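Local coordinates for flagellar hook associated protein type 3 FlgL (Legionella pneumophila subsp. pneumophila, PDB 5YTI) that probably serves as a structural component of the bacterial flagellum, as a hook-associated junction protein of the flagellin family, at residues Y124-D129 and L142-S147; D222-T227 and T243-V248. All blocks are in the same frame, centred on the assembly; numbering follows the deposited sequence.

Contact 1 of 2, residues Y124-D129 and L142-S147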
loop_
_atom_site.group_PDB
_atom_site.type_symbol
_atom_site.label_atom_id
_atom_site.label_comp_id
_atom_site.label_asym_id
_atom_site.label_seq_id
_atom_site.Cartn_x
_atom_site.Cartn_y
_atom_site.Cartn_z
ATOM N N TYR A 124 19.924 5.288 -4.397
ATOM C CA TYR A 124 18.872 6.022 -5.126
ATOM C C TYR A 124 17.923 6.713 -4.159
ATOM O O TYR A 124 17.561 7.874 -4.341
ATOM C CB TYR A 124 18.085 5.108 -6.073
ATOM C CG TYR A 124 18.909 4.364 -7.128
ATOM C CD1 TYR A 124 20.039 4.931 -7.715
ATOM C CD2 TYR A 124 18.527 3.115 -7.558
ATOM C CE1 TYR A 124 20.780 4.264 -8.679
ATOM C CE2 TYR A 124 19.254 2.437 -8.522
ATOM C CZ TYR A 124 20.381 3.013 -9.080
ATOM O OH TYR A 124 21.088 2.307 -10.023
ATOM N N ALA A 125 17.537 6.015 -3.107
ATOM C CA ALA A 125 16.650 6.628 -2.135
ATOM C C ALA A 125 17.329 7.800 -1.452
ATOM O O ALA A 125 16.674 8.744 -1.025
ATOM C CB ALA A 125 16.210 5.615 -1.107
ATOM N N ASN A 126 18.650 7.741 -1.340
ATOM C CA ASN A 126 19.381 8.764 -0.597
ATOM C C ASN A 126 20.097 9.743 -1.538
ATOM O O ASN A 126 21.062 10.424 -1.136
ATOM C CB ASN A 126 20.377 8.113 0.375
ATOM C CG ASN A 126 19.695 7.379 1.507
ATOM O OD1 ASN A 126 18.710 7.843 2.061
ATOM N ND2 ASN A 126 20.212 6.222 1.851
ATOM N N THR A 127 19.628 9.824 -2.778
ATOM C CA THR A 127 20.208 10.747 -3.734
ATOM C C THR A 127 20.024 12.205 -3.347
ATOM O O THR A 127 18.940 12.607 -2.864
ATOM C CB THR A 127 19.534 10.640 -5.087
ATOM O OG1 THR A 127 19.565 9.291 -5.519
ATOM C CG2 THR A 127 20.249 11.496 -6.071
ATOM N N LYS A 128 21.073 12.992 -3.607
ATOM C CA LYS A 128 21.014 14.444 -3.502
ATOM C C LYS A 128 20.698 15.048 -4.873
ATOM O O LYS A 128 21.190 14.567 -5.895
ATOM C CB LYS A 128 22.327 14.989 -2.966
ATOM C CG LYS A 128 22.656 14.466 -1.582
ATOM C CD LYS A 128 24.007 14.980 -1.102
ATOM C CE LYS A 128 24.222 14.726 0.389
ATOM N NZ LYS A 128 25.282 15.603 0.986
ATOM N N ASP A 129 19.840 16.073 -4.892
ATOM C CA ASP A 129 19.578 16.822 -6.126
ATOM C C ASP A 129 20.534 18.019 -6.206
ATOM O O ASP A 129 21.527 18.090 -5.453
ATOM C CB ASP A 129 18.066 17.171 -6.340
ATOM C CG ASP A 129 17.457 18.087 -5.250
ATOM O OD1 ASP A 129 17.872 18.047 -4.079
ATOM O OD2 ASP A 129 16.502 18.830 -5.571
ATOM N N LEU A 142 18.074 18.388 4.534
ATOM C CA LEU A 142 19.462 17.990 4.809
ATOM C C LEU A 142 19.540 16.746 5.709
ATOM O O LEU A 142 20.647 16.357 6.115
ATOM C CB LEU A 142 20.257 19.174 5.388
ATOM C CG LEU A 142 20.166 20.427 4.483
ATOM C CD1 LEU A 142 20.306 21.736 5.255
ATOM C CD2 LEU A 142 21.151 20.367 3.306
ATOM N N THR A 143 18.381 16.119 5.992
ATOM C CA THR A 143 18.336 14.802 6.664
ATOM C C THR A 143 18.343 13.646 5.648
ATOM O O THR A 143 17.547 13.639 4.737
ATOM C CB THR A 143 17.093 14.677 7.554
ATOM O OG1 THR A 143 17.030 15.812 8.413
ATOM C CG2 THR A 143 17.132 13.432 8.404
ATOM N N GLN A 144 19.252 12.684 5.808
ATOM C CA GLN A 144 19.359 11.550 4.900
ATOM C C GLN A 144 18.062 10.773 5.053
ATOM O O GLN A 144 17.620 10.495 6.175
ATOM C CB GLN A 144 20.577 10.679 5.270
ATOM C CG GLN A 144 21.141 9.804 4.147
ATOM C CD GLN A 144 22.114 8.726 4.624
ATOM O OE1 GLN A 144 21.746 7.833 5.371
ATOM N NE2 GLN A 144 23.350 8.796 4.164
ATOM N N PRO A 145 17.398 10.470 3.937
ATOM C CA PRO A 145 16.044 9.928 4.110
ATOM C C PRO A 145 15.963 8.509 4.658
ATOM O O PRO A 145 15.140 8.254 5.526
ATOM C CB PRO A 145 15.434 10.014 2.699
ATOM C CG PRO A 145 16.562 10.304 1.777
ATOM C CD PRO A 145 17.607 11.013 2.589
ATOM N N VAL A 146 16.796 7.598 4.144
ATOM C CA VAL A 146 16.741 6.188 4.519
ATOM C C VAL A 146 18.046 5.692 5.116
ATOM O O VAL A 146 19.115 5.793 4.476
ATOM C CB VAL A 146 16.421 5.313 3.311
ATOM C CG1 VAL A 146 16.059 3.903 3.765
ATOM C CG2 VAL A 146 15.258 5.901 2.529
ATOM N N SER A 147 17.935 5.157 6.340
ATOM C CA SER A 147 19.055 4.549 7.062
ATOM C C SER A 147 18.593 3.289 7.798
ATOM O O SER A 147 17.404 2.987 7.813
ATOM C CB SER A 147 19.627 5.528 8.072
ATOM O OG SER A 147 18.709 5.749 9.133
#

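Contact 2 of 2, residues D222-T227 and T243-V248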
loop_
_atom_site.group_PDB
_atom_site.type_symbol
_atom_site.label_atom_id
_atom_site.label_comp_id
_atom_site.label_asym_id
_atom_site.label_seq_id
_atom_site.Cartn_x
_atom_site.Cartn_y
_atom_site.Cartn_z
ATOM N N ASP A 222 -8.670 -10.765 8.457
ATOM C CA ASP A 222 -8.468 -11.513 9.695
ATOM C C ASP A 222 -7.079 -12.147 9.700
ATOM O O ASP A 222 -6.395 -12.199 8.693
ATOM C CB ASP A 222 -9.554 -12.595 9.844
ATOM C CG ASP A 222 -9.765 -13.087 11.306
ATOM O OD1 ASP A 222 -9.028 -12.629 12.219
ATOM O OD2 ASP A 222 -10.680 -13.948 11.522
ATOM N N ASN A 223 -6.671 -12.617 10.867
ATOM C CA ASN A 223 -5.487 -13.455 11.026
ATOM C C ASN A 223 -5.917 -14.933 11.011
ATOM O O ASN A 223 -6.589 -15.454 11.939
ATOM C CB ASN A 223 -4.786 -13.125 12.341
ATOM C CG ASN A 223 -3.968 -11.888 12.256
ATOM O OD1 ASN A 223 -3.010 -11.863 11.533
ATOM N ND2 ASN A 223 -4.308 -10.876 13.013
ATOM N N TYR A 224 -5.513 -15.599 9.938
ATOM C CA TYR A 224 -6.008 -16.927 9.622
ATOM C C TYR A 224 -4.913 -17.928 9.844
ATOM O O TYR A 224 -3.752 -17.633 9.671
ATOM C CB TYR A 224 -6.498 -16.994 8.153
ATOM C CG TYR A 224 -7.770 -16.213 7.877
ATOM C CD1 TYR A 224 -8.994 -16.768 8.110
ATOM C CD2 TYR A 224 -7.723 -14.922 7.378
ATOM C CE1 TYR A 224 -10.159 -16.055 7.872
ATOM C CE2 TYR A 224 -8.869 -14.197 7.126
ATOM C CZ TYR A 224 -10.099 -14.764 7.369
ATOM O OH TYR A 224 -11.280 -14.054 7.124
ATOM N N THR A 225 -5.299 -19.124 10.218
ATOM C CA THR A 225 -4.370 -20.198 10.353
ATOM C C THR A 225 -4.923 -21.388 9.580
ATOM O O THR A 225 -6.091 -21.781 9.726
ATOM C CB THR A 225 -4.156 -20.503 11.840
ATOM O OG1 THR A 225 -4.113 -19.255 12.569
ATOM C CG2 THR A 225 -2.860 -21.318 12.036
HETATM N N MSE A 226 -4.074 -21.918 8.716
HETATM C CA MSE A 226 -4.405 -23.064 7.882
HETATM C C MSE A 226 -3.635 -24.230 8.430
HETATM O O MSE A 226 -2.402 -24.191 8.554
HETATM C CB MSE A 226 -4.004 -22.798 6.428
HETATM C CG MSE A 226 -4.454 -23.908 5.469
HETATM SE SE MSE A 226 -3.765 -23.645 3.634
HETATM C CE MSE A 226 -5.540 -23.032 3.062
ATOM N N THR A 227 -4.359 -25.278 8.762
ATOM C CA THR A 227 -3.796 -26.388 9.491
ATOM C C THR A 227 -4.206 -27.637 8.693
ATOM O O THR A 227 -5.401 -27.836 8.391
ATOM C CB THR A 227 -4.307 -26.373 10.975
ATOM O OG1 THR A 227 -5.533 -25.636 11.068
ATOM C CG2 THR A 227 -3.328 -25.639 11.936
ATOM N N THR A 243 -8.658 -15.577 14.167
ATOM C CA THR A 243 -8.839 -14.981 15.442
ATOM C C THR A 243 -10.254 -14.499 15.581
ATOM O O THR A 243 -10.923 -14.891 16.517
ATOM C CB THR A 243 -7.930 -13.780 15.641
ATOM O OG1 THR A 243 -6.615 -14.103 15.195
ATOM C CG2 THR A 243 -7.905 -13.392 17.108
ATOM N N LEU A 244 -10.721 -13.663 14.654
ATOM C CA LEU A 244 -12.049 -13.031 14.774
ATOM C C LEU A 244 -13.160 -13.912 14.268
ATOM O O LEU A 244 -14.286 -13.749 14.676
ATOM C CB LEU A 244 -12.111 -11.696 14.019
ATOM C CG LEU A 244 -11.054 -10.627 14.396
ATOM C CD1 LEU A 244 -10.837 -9.576 13.290
ATOM C CD2 LEU A 244 -11.362 -9.960 15.752
ATOM N N SER A 245 -12.850 -14.843 13.377
ATOM C CA SER A 245 -13.872 -15.559 12.611
ATOM C C SER A 245 -14.173 -16.894 13.214
ATOM O O SER A 245 -15.083 -17.582 12.762
ATOM C CB SER A 245 -13.394 -15.787 11.174
ATOM O OG SER A 245 -13.419 -14.595 10.431
ATOM N N GLY A 246 -13.404 -17.282 14.224
ATOM C CA GLY A 246 -13.492 -18.643 14.710
ATOM C C GLY A 246 -13.242 -19.489 13.488
ATOM O O GLY A 246 -12.475 -19.091 12.610
ATOM N N ASN A 247 -13.904 -20.640 13.416
ATOM C CA ASN A 247 -13.696 -21.582 12.301
ATOM C C ASN A 247 -14.444 -21.144 11.056
ATOM O O ASN A 247 -15.635 -20.802 11.127
ATOM C CB ASN A 247 -14.226 -22.977 12.614
ATOM C CG ASN A 247 -13.809 -23.475 13.952
ATOM O OD1 ASN A 247 -12.687 -23.934 14.102
ATOM N ND2 ASN A 247 -14.727 -23.437 14.923
ATOM N N VAL A 248 -13.764 -21.201 9.915
ATOM C CA VAL A 248 -14.427 -20.887 8.662
ATOM C C VAL A 248 -14.486 -22.124 7.780
ATOM O O VAL A 248 -15.547 -22.387 7.240
ATOM C CB VAL A 248 -13.856 -19.630 7.944
ATOM C CG1 VAL A 248 -14.695 -18.385 8.284
ATOM C CG2 VAL A 248 -12.404 -19.401 8.317
#

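Contact 1 of 2, residues Y124-D129 and L142-S147
Asn126 meets Val146 through two hydrogen bonds that use both ends of its carboxamide. The amide oxygen OD1 takes the backbone N-H of Val146 over 2.8 Å, a fairly straight bond (161° at the hydrogen) whose donor lies in the carbonyl plane of the side chain. Its other end, ND2, gives a hydrogen to the backbone O of the same Val146 at 2.9 Å, arriving on a lone pair of that carbonyl. With chi1 at -68°, CG is anti to the carbonyl carbon and beside the backbone N, which sends the amide across to the other segment. The carboxamide thus pairs with Val146 much as a backbone amide group would, and the two bonds should limit its rotation.

Asn126 is the first residue to leave the helical conformation at the end of helix 104-125, while Val146 opens strand 146-148 of a two-stranded antiparallel hairpin whose other strand is 154-156.

A second amide lies over the first: that of Gln144 is stacked on Asn126, their planes 22° apart, with Gln144 CD 4.2 Å from Asn126 CG.

The apolar contact is that of Ala125 CB with the CG2 branch of Val146, at 3.8 Å, and Phe297 of helix 296-307 reaches both side chains. Pro145 CG lies against two oxygens, Ala125 O and Asn126 OD1, while Tyr134 lies against Pro145 and Gln144.

Contact 2 of 2, residues D222-T227 and T243-V248
Asp222 directs its carboxylate into the turn formed by Thr243, Leu244 and Ser245, and this is the tightly packed part of the contact. OD1 receives the backbone N-H of Leu244 on its syn lone pair, 3.1 Å away and nearly straight at 169°; the same N-H also makes a weak bond to OD2. OD2 is met on its anti side by Ser245 OG at 3.0 Å. A further donor, the backbone N of Asn223, comes to OD1 from above the carboxylate plane at 2.7 Å. The acid reaches the turn because chi1 of -159° swings CG far from its own backbone N, and the several donors there would be expected to stabilise its negative charge. One face of the Tyr224 ring lies under Asp222 CG, offset toward the rim.

Beside it, Thr243 N donates to Asn223 O at 3.0 Å. This bond carries the pairing of strands 224-230 and 236-242 one step further, at one end of an antiparallel meander of 224-230, 236-242 and 246-249.

Val248 approaches more loosely, its CG2 at the edge of the Tyr224 ring, 4.1 Å from CE1, while the Tyr224 hydroxyl bonds to Asn270 and to the carbonyl of Val220.

On the more exposed side, Thr243 OG1 approaches Asn223 CB at 3.5 Å, and the Leu244 side chain crosses that of Asp222 at a slant, its CG 3.6 Å from Asp222 OD1. The ND2 of Asn223 is hydrogen-bonded to Ser343 OG of the second subunit.

In the fold
The two contacts illustrate how a polar side chain can tie a helix end to a strand, or a turn to its neighbour, through backbone groups: an amide in contact 1, a carboxylate in contact 2. They lie on opposite sides of the chain's centre, with their own centres 41 Å apart and their nearest atoms about 26 Å apart, so neither touches the other. Along the chain they follow in series. The centre of contact 1 lies about 18 Å, and that of contact 2, in the five-stranded sheet, about 27 Å, from the centre of the chain. Of the two, contact 2 reaches the second subunit, through Asn223, whereas no other protein chain touches 124-129 or 142-147.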